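Local coordinates for PelA (PDB 5TCB), which is the glycoside hydrolase domain of a larger protein, probably cleaving glycosidic bonds, the whole protein probably also acting as a deacetylase, at residues E193-G198 and A250-E255; F173-E178 and R214-G219; S26-Y31 and S41-V46; S188-E193 and Q227-V232. All blocks are in the same frame, centred on the assembly; numbering follows the deposited sequence.

Contact 1 (E193-G198 and A250-E255); sequences ESIHAG and ARLRSE
H196 is clamped between I195 on its own loop and the end of helix 242-254, on the outer flank of a (beta/alpha)8 barrel. The loop E193-G198 leaves barrel strand 187-192 and enters the short hairpin that begins at A197, so the contact ties this excursion to the last helix of the barrel, which leads into strand 258-262. The tight side is apolar and turned inward. I195 CG2 sits 3.7 Å from the plane of the H196 ring, over its centre, and also meets L252 CD2 at 3.6 Å. That same methyl of L252 approaches H196 CD2 obliquely at 3.6 Å; branched aliphatic side chains fill this buried wedge against the ring. The other face of H196 is the loose side. There the guanidinium of R251 lies flat on the ring, planes 17° apart and centres 3.5 Å apart, at the end of an extended chain whose CG stands anti to the backbone N (chi1 -168°). R251 is exposed and poorly ordered, so this lid is probably mobile. The backbone N atoms of I195, H196 and A197 are all bonded to the carboxylate of D235, which fixes the turn presenting the ring. At the ring's edge, E255, just past the helix end, supplies a carboxylate turned 68° from the imidazole; H196 NE2 donates to the syn lone pair of E255 OE1 at 2.7 Å.

Contact 2 (F173-E178 and R214-G219); sequences FNRGFE and RDWLKG
F177 meets two neighbours on helix 211-226, both oblique to its ring, and these apolar meetings form much of the contact. F177 CE2 lies 3.8 Å from L217 CD2, and F177 CD2 lies 3.8 Å from W216 CH2. The aromatic rings lean obliquely, planes 64° and centroids 5.9 Å apart. W216 reaches F177 because its CG is anti to the backbone N (chi1 -178°), which carries the indole out from the helix. H220, one turn on, stacks with F177. In the (beta/alpha)8 barrel, R175-E178 is the start of the loop leaving strand 170-174, and the helix packs over it. Charged groups meet the same apolar atoms. R175, long and flat at its end, brings NH1 to 3.8 Å from W216 CZ3, while L217 CD2 sits over one guanidinium face; R175 NH2 is bonded to E193 O, which helps hold the guanidinium. E178 approaches W216 at the ring edge, OE2 standing 4.4 Å from CH2, and that oxygen takes a weak hydrogen bond from Q141.

Contact 3 (S26-Y31 and S41-V46); sequences SVAFWY and SQFDWV
The F43 ring takes A28 CB on one face: the methyl stands 3.5 Å from the ring centroid, 11° off the normal, a clear CH-pi contact that a small residue permits. V27 O approaches the same ring obliquely, 3.5 Å from CD2. The indole of W45 leads off to the opposite side of the sheet, where it meets F172 edge-to-face, and only its CB stays near V27 CG2. Where the strands begin, S26 OG lies between its backbone N and carbonyl carbon (chi1 64°), which brings it within 2.8 Å of D44 N as the acceptor of a nearly straight bond. A water spans S26 OG and Q42 O, giving the small hydroxyl a second polar neighbour. Beyond it the backbones pair regularly, W45 N to S26 O at 3.1 Å and A28 N to W45 O at 3.0 Å. V27 and W45 thus share the sheet face inside the barrel, whereas A28 and V46 share the one covered by L40 of helix 37-40. This is the parallel pairing of a beta-alpha-beta crossover, the first of the (beta/alpha)8 barrel.

Contact 4 (S188-E193 and Q227-V232); sequences SAVAVE and QGMPIV
V190 is bonded through both its N and its O to the neighbouring strand: V190 N donates to P230 O at 3.0 Å, and V190 O accepts from V232 N at 2.9 Å. These are the sixth and seventh strands of a (beta/alpha)8 barrel, running parallel. The third bond, V192 N to V232 O, is as short but more bent, 139° at the hydrogen. Side chains alternate between the two surfaces. A191 CB meets V232 CB at 4.1 Å on the surface facing F172, where alanine's small size suits the packed barrel interior. V190 and I231 point outward to helix 211-226, whose L224 lies on V190, a place for branched aliphatics. M229 crosses V190 at about a right angle, its CG 3.7 Å from V190 CG2; the chain starts extended, then bends (chi2 72°), bringing the flexible thioether to A189, with SD 3.7 Å from A189 CA. P230, which has no N-H to offer, rests its CD 3.5 Å from S188 O. Farther out, helix 211-226 ends just before the chain reaches strand 231-236. It ends in a Schellman motif in which G228, with phi 74°, is the C-prime residue, M229 N bonding to L224 O and G228 N to R225 O.

How the contacts relate
Contacts 2, 3 and 4 reach the eight-stranded barrel sheet, and contact 1 packs a loop against helix 242-254 on the outside. Contact 4 is central: it shares E193 with contact 1, its centre is about 10 Å from that of contact 2, and it meets contact 3 across the interior, W45 CZ3 lying 3.7 Å from A189 CB and V27 CG1 3.8 Å from V232 CG1. Contacts 1 and 3, centres about 17 Å apart, touch through R253 and S26. Contacts 1 and 2 are joined at the C-terminal strand ends, where E193 OE2 accepts from N174 ND2 at 3.0 Å, with D135 and Y236 close by, consistent with an active site here, though no ligand marks it.

Contact 1 (E193-G198 and A250-E255)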
loop_
_atom_site.group_PDB
_atom_site.type_symbol
_atom_site.label_atom_id
_atom_site.label_comp_id
_atom_site.label_asym_id
_atom_site.label_seq_id
_atom_site.Cartn_x
_atom_site.Cartn_y
_atom_site.Cartn_z
ATOM N N GLU A 193 -2.664 -6.612 4.297
ATOM C CA GLU A 193 -1.778 -7.757 4.357
ATOM C C GLU A 193 -1.878 -8.318 5.768
ATOM O O GLU A 193 -1.395 -7.640 6.711
ATOM C CB GLU A 193 -0.320 -7.369 4.092
ATOM C CG GLU A 193 -0.052 -6.548 2.858
ATOM C CD GLU A 193 1.341 -5.941 2.936
ATOM O OE1 GLU A 193 2.323 -6.612 2.557
ATOM O OE2 GLU A 193 1.461 -4.797 3.417
ATOM N N SER A 194 -2.473 -9.483 6.025
ATOM C CA SER A 194 -3.047 -10.427 5.076
ATOM C C SER A 194 -4.282 -11.012 5.747
ATOM O O SER A 194 -4.501 -10.804 6.948
ATOM C CB SER A 194 -2.046 -11.528 4.728
ATOM O OG SER A 194 -0.940 -11.035 4.006
ATOM N N ILE A 195 -5.072 -11.792 5.010
ATOM C CA ILE A 195 -6.326 -12.311 5.553
ATOM C C ILE A 195 -6.147 -13.765 5.980
ATOM O O ILE A 195 -6.345 -14.101 7.155
ATOM C CB ILE A 195 -7.483 -12.136 4.550
ATOM C CG1 ILE A 195 -7.742 -10.651 4.241
ATOM C CG2 ILE A 195 -8.781 -12.803 5.059
ATOM C CD1 ILE A 195 -8.019 -9.763 5.464
ATOM N N HIS A 196 -5.760 -14.645 5.062
ATOM C CA HIS A 196 -5.563 -16.047 5.402
ATOM C C HIS A 196 -4.118 -16.495 5.274
ATOM O O HIS A 196 -3.585 -17.174 6.169
ATOM C CB HIS A 196 -6.434 -16.943 4.511
ATOM C CG HIS A 196 -7.902 -16.751 4.707
ATOM N ND1 HIS A 196 -8.521 -16.957 5.923
ATOM C CD2 HIS A 196 -8.875 -16.388 3.840
ATOM C CE1 HIS A 196 -9.815 -16.715 5.796
ATOM N NE2 HIS A 196 -10.056 -16.375 4.541
ATOM N N ALA A 197 -3.486 -16.162 4.153
ATOM C CA ALA A 197 -2.130 -16.587 3.849
ATOM C C ALA A 197 -1.233 -15.361 3.876
ATOM O O ALA A 197 -1.409 -14.422 3.090
ATOM C CB ALA A 197 -2.070 -17.298 2.492
ATOM N N GLY A 198 -0.275 -15.351 4.799
ATOM C CA GLY A 198 0.557 -14.193 4.987
ATOM C C GLY A 198 2.036 -14.496 4.848
ATOM O O GLY A 198 2.460 -15.628 4.578
ATOM N N ALA A 250 -10.455 -17.422 -4.825
ATOM C CA ALA A 250 -11.897 -17.684 -4.835
ATOM C C ALA A 250 -12.482 -17.589 -3.434
ATOM O O ALA A 250 -13.554 -17.006 -3.228
ATOM C CB ALA A 250 -12.179 -19.058 -5.435
ATOM N N ARG A 251 -11.762 -18.109 -2.448
ATOM C CA ARG A 251 -12.216 -18.030 -1.063
ATOM C C ARG A 251 -12.366 -16.574 -0.628
ATOM O O ARG A 251 -13.391 -16.179 -0.057
ATOM C CB ARG A 251 -11.209 -18.784 -0.201
ATOM C CG ARG A 251 -11.631 -19.065 1.198
ATOM C CD ARG A 251 -10.548 -19.855 1.892
ATOM N NE ARG A 251 -10.672 -19.756 3.339
ATOM C CZ ARG A 251 -9.674 -19.944 4.194
ATOM N NH1 ARG A 251 -8.456 -20.239 3.756
ATOM N NH2 ARG A 251 -9.900 -19.827 5.494
ATOM N N LEU A 252 -11.371 -15.750 -0.941
ATOM C CA LEU A 252 -11.391 -14.355 -0.519
ATOM C C LEU A 252 -12.520 -13.579 -1.199
ATOM O O LEU A 252 -13.183 -12.750 -0.562
ATOM C CB LEU A 252 -10.018 -13.722 -0.799
ATOM C CG LEU A 252 -8.920 -14.246 0.146
ATOM C CD1 LEU A 252 -7.522 -13.947 -0.384
ATOM C CD2 LEU A 252 -9.081 -13.653 1.535
ATOM N N ARG A 253 -12.778 -13.848 -2.484
ATOM C CA ARG A 253 -13.919 -13.213 -3.147
ATOM C C ARG A 253 -15.239 -13.593 -2.485
ATOM O O ARG A 253 -16.101 -12.729 -2.286
ATOM C CB ARG A 253 -13.913 -13.551 -4.645
ATOM C CG ARG A 253 -12.860 -12.770 -5.399
ATOM C CD ARG A 253 -12.871 -13.037 -6.889
ATOM N NE ARG A 253 -11.839 -12.224 -7.530
ATOM C CZ ARG A 253 -12.026 -10.990 -7.983
ATOM N NH1 ARG A 253 -13.209 -10.394 -7.874
ATOM N NH2 ARG A 253 -10.999 -10.334 -8.494
ATOM N N SER A 254 -15.419 -14.872 -2.137
ATOM C CA SER A 254 -16.656 -15.281 -1.478
ATOM C C SER A 254 -16.823 -14.615 -0.121
ATOM O O SER A 254 -17.957 -14.452 0.340
ATOM C CB SER A 254 -16.707 -16.804 -1.311
ATOM O OG SER A 254 -15.905 -17.244 -0.213
ATOM N N GLU A 255 -15.726 -14.177 0.493
ATOM C CA GLU A 255 -15.759 -13.468 1.762
ATOM C C GLU A 255 -15.820 -11.954 1.599
ATOM O O GLU A 255 -15.761 -11.234 2.604
ATOM C CB GLU A 255 -14.536 -13.869 2.590
ATOM C CG GLU A 255 -14.560 -15.350 2.940
ATOM C CD GLU A 255 -13.282 -15.855 3.572
ATOM O OE1 GLU A 255 -12.336 -15.065 3.739
ATOM O OE2 GLU A 255 -13.222 -17.062 3.888
#

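Contact 2 (F173-E178 and R214-G219)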
loop_
_atom_site.group_PDB
_atom_site.type_symbol
_atom_site.label_atom_id
_atom_site.label_comp_id
_atom_site.label_asym_id
_atom_site.label_seq_id
_atom_site.Cartn_x
_atom_site.Cartn_y
_atom_site.Cartn_z
ATOM N N PHE A 173 -5.457 3.119 0.291
ATOM C CA PHE A 173 -4.742 3.033 1.563
ATOM C C PHE A 173 -4.297 1.591 1.821
ATOM O O PHE A 173 -5.075 0.655 1.611
ATOM C CB PHE A 173 -5.638 3.422 2.737
ATOM C CG PHE A 173 -5.864 4.895 2.954
ATOM C CD1 PHE A 173 -5.795 5.815 1.935
ATOM C CD2 PHE A 173 -6.178 5.343 4.231
ATOM C CE1 PHE A 173 -6.046 7.168 2.190
ATOM C CE2 PHE A 173 -6.436 6.660 4.477
ATOM C CZ PHE A 173 -6.374 7.575 3.461
ATOM N N ASN A 174 -3.078 1.416 2.322
ATOM C CA ASN A 174 -2.681 0.173 3.007
ATOM C C ASN A 174 -3.033 0.330 4.478
ATOM O O ASN A 174 -2.362 1.048 5.219
ATOM C CB ASN A 174 -1.207 -0.145 2.814
ATOM C CG ASN A 174 -0.871 -1.582 3.203
ATOM O OD1 ASN A 174 -1.781 -2.350 3.548
ATOM N ND2 ASN A 174 0.396 -1.960 3.138
ATOM N N ARG A 175 -4.120 -0.320 4.909
ATOM C CA ARG A 175 -4.623 -0.164 6.291
ATOM C C ARG A 175 -4.882 1.323 6.535
ATOM O O ARG A 175 -5.575 1.969 5.743
ATOM C CB ARG A 175 -3.687 -0.816 7.288
ATOM C CG ARG A 175 -3.518 -2.285 7.145
ATOM C CD ARG A 175 -2.618 -2.822 8.202
ATOM N NE ARG A 175 -2.448 -4.272 8.114
ATOM C CZ ARG A 175 -2.420 -5.077 9.162
ATOM N NH1 ARG A 175 -2.534 -4.603 10.403
ATOM N NH2 ARG A 175 -2.258 -6.379 8.960
ATOM N N GLY A 176 -4.389 1.908 7.612
ATOM C CA GLY A 176 -4.825 3.241 7.994
ATOM C C GLY A 176 -5.981 3.285 8.962
ATOM O O GLY A 176 -6.651 4.316 9.073
ATOM N N PHE A 177 -6.194 2.213 9.720
ATOM C CA PHE A 177 -7.382 2.106 10.551
ATOM C C PHE A 177 -7.454 3.221 11.577
ATOM O O PHE A 177 -8.554 3.619 11.988
ATOM C CB PHE A 177 -7.400 0.749 11.254
ATOM C CG PHE A 177 -7.329 -0.427 10.314
ATOM C CD1 PHE A 177 -8.191 -0.525 9.258
ATOM C CD2 PHE A 177 -6.393 -1.423 10.498
ATOM C CE1 PHE A 177 -8.100 -1.596 8.361
ATOM C CE2 PHE A 177 -6.312 -2.501 9.633
ATOM C CZ PHE A 177 -7.152 -2.593 8.589
ATOM N N GLU A 178 -6.302 3.702 12.052
ATOM C CA GLU A 178 -6.294 4.715 13.094
ATOM C C GLU A 178 -6.675 6.100 12.578
ATOM O O GLU A 178 -7.025 6.968 13.379
ATOM C CB GLU A 178 -4.906 4.789 13.737
ATOM C CG GLU A 178 -4.471 3.530 14.468
ATOM C CD GLU A 178 -3.958 2.411 13.549
ATOM O OE1 GLU A 178 -3.732 2.628 12.322
ATOM O OE2 GLU A 178 -3.820 1.287 14.092
ATOM N N ARG A 214 -6.407 -12.223 12.771
ATOM C CA ARG A 214 -7.723 -12.064 12.159
ATOM C C ARG A 214 -8.730 -11.514 13.162
ATOM O O ARG A 214 -9.592 -10.703 12.801
ATOM C CB ARG A 214 -8.201 -13.398 11.577
ATOM C CG ARG A 214 -7.663 -13.678 10.170
ATOM C CD ARG A 214 -8.371 -14.861 9.496
ATOM N NE ARG A 214 -8.221 -16.097 10.256
ATOM C CZ ARG A 214 -7.177 -16.918 10.170
ATOM N NH1 ARG A 214 -6.168 -16.641 9.354
ATOM N NH2 ARG A 214 -7.140 -18.023 10.906
ATOM N N ASP A 215 -8.631 -11.929 14.425
ATOM C CA ASP A 215 -9.538 -11.399 15.442
ATOM C C ASP A 215 -9.388 -9.886 15.574
ATOM O O ASP A 215 -10.384 -9.164 15.703
ATOM C CB ASP A 215 -9.279 -12.072 16.793
ATOM C CG ASP A 215 -9.711 -13.537 16.823
ATOM O OD1 ASP A 215 -10.439 -13.971 15.904
ATOM O OD2 ASP A 215 -9.341 -14.252 17.787
ATOM N N TRP A 216 -8.148 -9.387 15.545
ATOM C CA TRP A 216 -7.924 -7.948 15.682
ATOM C C TRP A 216 -8.418 -7.191 14.455
ATOM O O TRP A 216 -8.972 -6.088 14.573
ATOM C CB TRP A 216 -6.444 -7.662 15.913
ATOM C CG TRP A 216 -6.148 -6.187 16.114
ATOM C CD1 TRP A 216 -6.181 -5.499 17.296
ATOM C CD2 TRP A 216 -5.777 -5.229 15.106
ATOM N NE1 TRP A 216 -5.858 -4.183 17.089
ATOM C CE2 TRP A 216 -5.605 -3.989 15.755
ATOM C CE3 TRP A 216 -5.582 -5.299 13.727
ATOM C CZ2 TRP A 216 -5.248 -2.832 15.075
ATOM C CZ3 TRP A 216 -5.220 -4.144 13.049
ATOM C CH2 TRP A 216 -5.055 -2.927 13.727
ATOM N N LEU A 217 -8.202 -7.753 13.266
ATOM C CA LEU A 217 -8.663 -7.099 12.050
ATOM C C LEU A 217 -10.179 -7.024 11.983
ATOM O O LEU A 217 -10.721 -6.055 11.446
ATOM C CB LEU A 217 -8.141 -7.852 10.836
ATOM C CG LEU A 217 -6.664 -7.637 10.555
ATOM C CD1 LEU A 217 -6.188 -8.697 9.583
ATOM C CD2 LEU A 217 -6.412 -6.247 9.979
ATOM N N LYS A 218 -10.873 -8.031 12.519
ATOM C CA LYS A 218 -12.310 -8.164 12.288
ATOM C C LYS A 218 -13.053 -6.868 12.589
ATOM O O LYS A 218 -13.884 -6.417 11.793
ATOM C CB LYS A 218 -12.879 -9.307 13.134
ATOM C CG LYS A 218 -14.365 -9.528 12.882
ATOM C CD LYS A 218 -14.817 -10.915 13.288
ATOM C CE LYS A 218 -16.198 -11.224 12.725
ATOM N NZ LYS A 218 -17.187 -10.151 13.022
ATOM N N GLY A 219 -12.796 -6.268 13.751
ATOM C CA GLY A 219 -13.533 -5.074 14.121
ATOM C C GLY A 219 -13.333 -3.944 13.133
ATOM O O GLY A 219 -14.282 -3.232 12.787
#

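Contact 3 (S26-Y31 and S41-V46)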
loop_
_atom_site.group_PDB
_atom_site.type_symbol
_atom_site.label_atom_id
_atom_site.label_comp_id
_atom_site.label_asym_id
_atom_site.label_seq_id
_atom_site.Cartn_x
_atom_site.Cartn_y
_atom_site.Cartn_z
ATOM N N SER A 26 -10.594 -6.391 -9.855
ATOM C CA SER A 26 -9.405 -7.221 -9.740
ATOM C C SER A 26 -8.243 -6.277 -9.488
ATOM O O SER A 26 -8.331 -5.087 -9.772
ATOM C CB SER A 26 -9.148 -8.054 -10.999
ATOM O OG SER A 26 -8.876 -7.231 -12.116
ATOM N N VAL A 27 -7.162 -6.806 -8.913
ATOM C CA VAL A 27 -6.035 -5.956 -8.553
ATOM C C VAL A 27 -4.754 -6.773 -8.653
ATOM O O VAL A 27 -4.734 -7.972 -8.340
ATOM C CB VAL A 27 -6.230 -5.339 -7.143
ATOM C CG1 VAL A 27 -6.278 -6.410 -6.043
ATOM C CG2 VAL A 27 -5.185 -4.317 -6.866
ATOM N N ALA A 28 -3.697 -6.111 -9.116
ATOM C CA ALA A 28 -2.342 -6.640 -9.084
ATOM C C ALA A 28 -1.390 -5.605 -8.502
ATOM O O ALA A 28 -1.620 -4.392 -8.586
ATOM C CB ALA A 28 -1.877 -7.074 -10.495
ATOM N N PHE A 29 -0.298 -6.108 -7.911
ATOM C CA PHE A 29 0.795 -5.300 -7.383
ATOM C C PHE A 29 2.084 -5.803 -7.999
ATOM O O PHE A 29 2.328 -7.017 -7.999
ATOM C CB PHE A 29 0.922 -5.440 -5.857
ATOM C CG PHE A 29 -0.187 -4.799 -5.051
ATOM C CD1 PHE A 29 -1.447 -5.379 -4.997
ATOM C CD2 PHE A 29 0.046 -3.631 -4.324
ATOM C CE1 PHE A 29 -2.468 -4.811 -4.259
ATOM C CE2 PHE A 29 -0.971 -3.049 -3.574
ATOM C CZ PHE A 29 -2.232 -3.634 -3.557
ATOM N N TRP A 30 2.909 -4.879 -8.505
ATOM C CA TRP A 30 4.186 -5.241 -9.119
ATOM C C TRP A 30 5.194 -4.173 -8.739
ATOM O O TRP A 30 5.063 -3.028 -9.171
ATOM C CB TRP A 30 4.070 -5.368 -10.641
ATOM C CG TRP A 30 5.350 -5.845 -11.253
ATOM C CD1 TRP A 30 6.482 -5.088 -11.490
ATOM C CD2 TRP A 30 5.676 -7.180 -11.674
ATOM N NE1 TRP A 30 7.457 -5.865 -12.030
ATOM C CE2 TRP A 30 7.001 -7.154 -12.167
ATOM C CE3 TRP A 30 4.976 -8.387 -11.703
ATOM C CZ2 TRP A 30 7.637 -8.284 -12.640
ATOM C CZ3 TRP A 30 5.594 -9.506 -12.199
ATOM C CH2 TRP A 30 6.921 -9.462 -12.666
ATOM N N TYR A 31 6.184 -4.530 -7.927
ATOM C CA TYR A 31 7.138 -3.546 -7.429
ATOM C C TYR A 31 8.516 -3.696 -8.046
ATOM O O TYR A 31 9.448 -2.944 -7.690
ATOM C CB TYR A 31 7.251 -3.676 -5.908
ATOM C CG TYR A 31 6.027 -3.253 -5.114
ATOM C CD1 TYR A 31 5.029 -2.474 -5.668
ATOM C CD2 TYR A 31 5.896 -3.616 -3.791
ATOM C CE1 TYR A 31 3.948 -2.082 -4.930
ATOM C CE2 TYR A 31 4.796 -3.221 -3.043
ATOM C CZ TYR A 31 3.848 -2.448 -3.617
ATOM O OH TYR A 31 2.750 -2.050 -2.891
ATOM N N SER A 41 -2.032 -5.299 -17.637
ATOM C CA SER A 41 -3.123 -4.469 -18.145
ATOM C C SER A 41 -4.472 -5.140 -18.071
ATOM O O SER A 41 -5.488 -4.449 -18.211
ATOM C CB SER A 41 -2.869 -4.077 -19.598
ATOM O OG SER A 41 -3.197 -5.132 -20.508
ATOM N N GLN A 42 -4.521 -6.447 -17.848
ATOM C CA GLN A 42 -5.790 -7.150 -17.749
ATOM C C GLN A 42 -6.378 -7.136 -16.348
ATOM O O GLN A 42 -7.491 -7.622 -16.156
ATOM C CB GLN A 42 -5.624 -8.587 -18.251
ATOM C CG GLN A 42 -5.170 -8.603 -19.692
ATOM C CD GLN A 42 -6.116 -7.825 -20.604
ATOM O OE1 GLN A 42 -7.248 -8.246 -20.839
ATOM N NE2 GLN A 42 -5.680 -6.676 -21.084
ATOM N N PHE A 43 -5.676 -6.551 -15.379
ATOM C CA PHE A 43 -6.208 -6.311 -14.039
ATOM C C PHE A 43 -6.849 -4.929 -14.016
ATOM O O PHE A 43 -6.426 -4.020 -14.727
ATOM C CB PHE A 43 -5.098 -6.396 -12.972
ATOM C CG PHE A 43 -4.506 -7.772 -12.799
ATOM C CD1 PHE A 43 -3.491 -8.214 -13.644
ATOM C CD2 PHE A 43 -4.919 -8.595 -11.768
ATOM C CE1 PHE A 43 -2.920 -9.459 -13.468
ATOM C CE2 PHE A 43 -4.355 -9.854 -11.592
ATOM C CZ PHE A 43 -3.342 -10.275 -12.461
ATOM N N ASP A 44 -7.907 -4.783 -13.206
ATOM C CA ASP A 44 -8.657 -3.526 -13.153
ATOM C C ASP A 44 -7.807 -2.410 -12.543
ATOM O O ASP A 44 -7.671 -1.321 -13.114
ATOM C CB ASP A 44 -9.946 -3.772 -12.373
ATOM C CG ASP A 44 -10.930 -2.615 -12.426
ATOM O OD1 ASP A 44 -10.855 -1.776 -13.352
ATOM O OD2 ASP A 44 -11.848 -2.588 -11.585
ATOM N N TRP A 45 -7.247 -2.655 -11.367
ATOM C CA TRP A 45 -6.298 -1.753 -10.723
ATOM C C TRP A 45 -4.934 -2.424 -10.674
ATOM O O TRP A 45 -4.839 -3.634 -10.377
ATOM C CB TRP A 45 -6.731 -1.410 -9.287
ATOM C CG TRP A 45 -7.896 -0.499 -9.119
ATOM C CD1 TRP A 45 -8.808 -0.107 -10.051
ATOM C CD2 TRP A 45 -8.281 0.145 -7.893
ATOM N NE1 TRP A 45 -9.734 0.736 -9.483
ATOM C CE2 TRP A 45 -9.410 0.916 -8.156
ATOM C CE3 TRP A 45 -7.735 0.160 -6.601
ATOM C CZ2 TRP A 45 -10.039 1.682 -7.166
ATOM C CZ3 TRP A 45 -8.348 0.911 -5.635
ATOM C CH2 TRP A 45 -9.474 1.672 -5.917
ATOM N N VAL A 46 -3.896 -1.657 -10.988
ATOM C CA VAL A 46 -2.520 -2.141 -10.929
ATOM C C VAL A 46 -1.697 -1.144 -10.122
ATOM O O VAL A 46 -1.665 0.042 -10.453
ATOM C CB VAL A 46 -1.911 -2.346 -12.323
ATOM C CG1 VAL A 46 -0.524 -2.930 -12.200
ATOM C CG2 VAL A 46 -2.767 -3.280 -13.137
HETATM O O HOH W 1 -9.675 -7.654 -14.573
#

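Contact 4 (S188-E193 and Q227-V232)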
loop_
_atom_site.group_PDB
_atom_site.type_symbol
_atom_site.label_atom_id
_atom_site.label_comp_id
_atom_site.label_asym_id
_atom_site.label_seq_id
_atom_site.Cartn_x
_atom_site.Cartn_y
_atom_site.Cartn_z
ATOM N N SER A 188 -10.267 5.479 -1.542
ATOM C CA SER A 188 -11.070 4.786 -2.534
ATOM C C SER A 188 -11.171 3.283 -2.261
ATOM O O SER A 188 -12.110 2.639 -2.740
ATOM C CB SER A 188 -10.475 5.021 -3.921
ATOM O OG SER A 188 -10.751 6.334 -4.381
ATOM N N ALA A 189 -10.208 2.727 -1.539
ATOM C CA ALA A 189 -10.182 1.332 -1.129
ATOM C C ALA A 189 -9.139 1.220 -0.033
ATOM O O ALA A 189 -8.296 2.111 0.130
ATOM C CB ALA A 189 -9.833 0.409 -2.305
ATOM N N VAL A 190 -9.214 0.136 0.730
ATOM C CA VAL A 190 -8.253 -0.174 1.775
ATOM C C VAL A 190 -7.761 -1.589 1.561
ATOM O O VAL A 190 -8.577 -2.511 1.413
ATOM C CB VAL A 190 -8.888 -0.028 3.166
ATOM C CG1 VAL A 190 -7.913 -0.402 4.256
ATOM C CG2 VAL A 190 -9.419 1.388 3.347
ATOM N N ALA A 191 -6.441 -1.753 1.525
ATOM C CA ALA A 191 -5.811 -3.061 1.455
ATOM C C ALA A 191 -5.400 -3.540 2.837
ATOM O O ALA A 191 -5.158 -2.758 3.764
ATOM C CB ALA A 191 -4.582 -3.048 0.544
ATOM N N VAL A 192 -5.258 -4.857 2.943
ATOM C CA VAL A 192 -4.811 -5.507 4.162
ATOM C C VAL A 192 -3.898 -6.673 3.815
ATOM O O VAL A 192 -4.309 -7.617 3.130
ATOM C CB VAL A 192 -5.975 -6.000 5.033
ATOM C CG1 VAL A 192 -5.420 -6.702 6.298
ATOM C CG2 VAL A 192 -6.879 -4.861 5.403
ATOM N N GLU A 193 -2.664 -6.612 4.297
ATOM C CA GLU A 193 -1.778 -7.757 4.357
ATOM C C GLU A 193 -1.878 -8.318 5.768
ATOM O O GLU A 193 -1.395 -7.640 6.711
ATOM C CB GLU A 193 -0.320 -7.369 4.092
ATOM C CG GLU A 193 -0.052 -6.548 2.858
ATOM C CD GLU A 193 1.341 -5.941 2.936
ATOM O OE1 GLU A 193 2.323 -6.612 2.557
ATOM O OE2 GLU A 193 1.461 -4.797 3.417
ATOM N N GLN A 227 -19.487 0.664 5.891
ATOM C CA GLN A 227 -19.496 1.934 5.176
ATOM C C GLN A 227 -19.247 1.771 3.683
ATOM O O GLN A 227 -18.997 2.767 2.996
ATOM C CB GLN A 227 -18.473 2.893 5.796
ATOM C CG GLN A 227 -17.021 2.528 5.565
ATOM C CD GLN A 227 -16.061 3.430 6.329
ATOM O OE1 GLN A 227 -15.133 4.000 5.753
ATOM N NE2 GLN A 227 -16.279 3.557 7.633
ATOM N N GLY A 228 -19.320 0.546 3.161
ATOM C CA GLY A 228 -19.178 0.307 1.739
ATOM C C GLY A 228 -17.768 0.415 1.196
ATOM O O GLY A 228 -17.590 0.482 -0.026
ATOM N N MET A 229 -16.757 0.434 2.045
ATOM C CA MET A 229 -15.402 0.623 1.552
ATOM C C MET A 229 -14.914 -0.651 0.869
ATOM O O MET A 229 -14.972 -1.732 1.472
ATOM C CB MET A 229 -14.469 0.987 2.698
ATOM C CG MET A 229 -13.003 1.113 2.281
ATOM S SD MET A 229 -12.675 2.595 1.277
ATOM C CE MET A 229 -12.873 3.897 2.518
ATOM N N PRO A 230 -14.411 -0.574 -0.362
ATOM C CA PRO A 230 -13.817 -1.768 -0.978
ATOM C C PRO A 230 -12.583 -2.187 -0.212
ATOM O O PRO A 230 -11.751 -1.341 0.134
ATOM C CB PRO A 230 -13.483 -1.318 -2.406
ATOM C CG PRO A 230 -14.338 -0.151 -2.645
ATOM C CD PRO A 230 -14.494 0.542 -1.316
ATOM N N ILE A 231 -12.487 -3.488 0.081
ATOM C CA ILE A 231 -11.355 -4.058 0.809
ATOM C C ILE A 231 -10.586 -4.998 -0.110
ATOM O O ILE A 231 -11.150 -5.949 -0.681
ATOM C CB ILE A 231 -11.770 -4.796 2.097
ATOM C CG1 ILE A 231 -12.692 -3.926 2.945
ATOM C CG2 ILE A 231 -10.519 -5.206 2.879
ATOM C CD1 ILE A 231 -13.328 -4.668 4.095
ATOM N N VAL A 232 -9.289 -4.752 -0.215
ATOM C CA VAL A 232 -8.380 -5.578 -0.988
ATOM C C VAL A 232 -7.586 -6.427 -0.007
ATOM O O VAL A 232 -7.055 -5.921 0.991
ATOM C CB VAL A 232 -7.459 -4.708 -1.861
ATOM C CG1 VAL A 232 -6.261 -5.505 -2.345
ATOM C CG2 VAL A 232 -8.261 -4.125 -3.009
#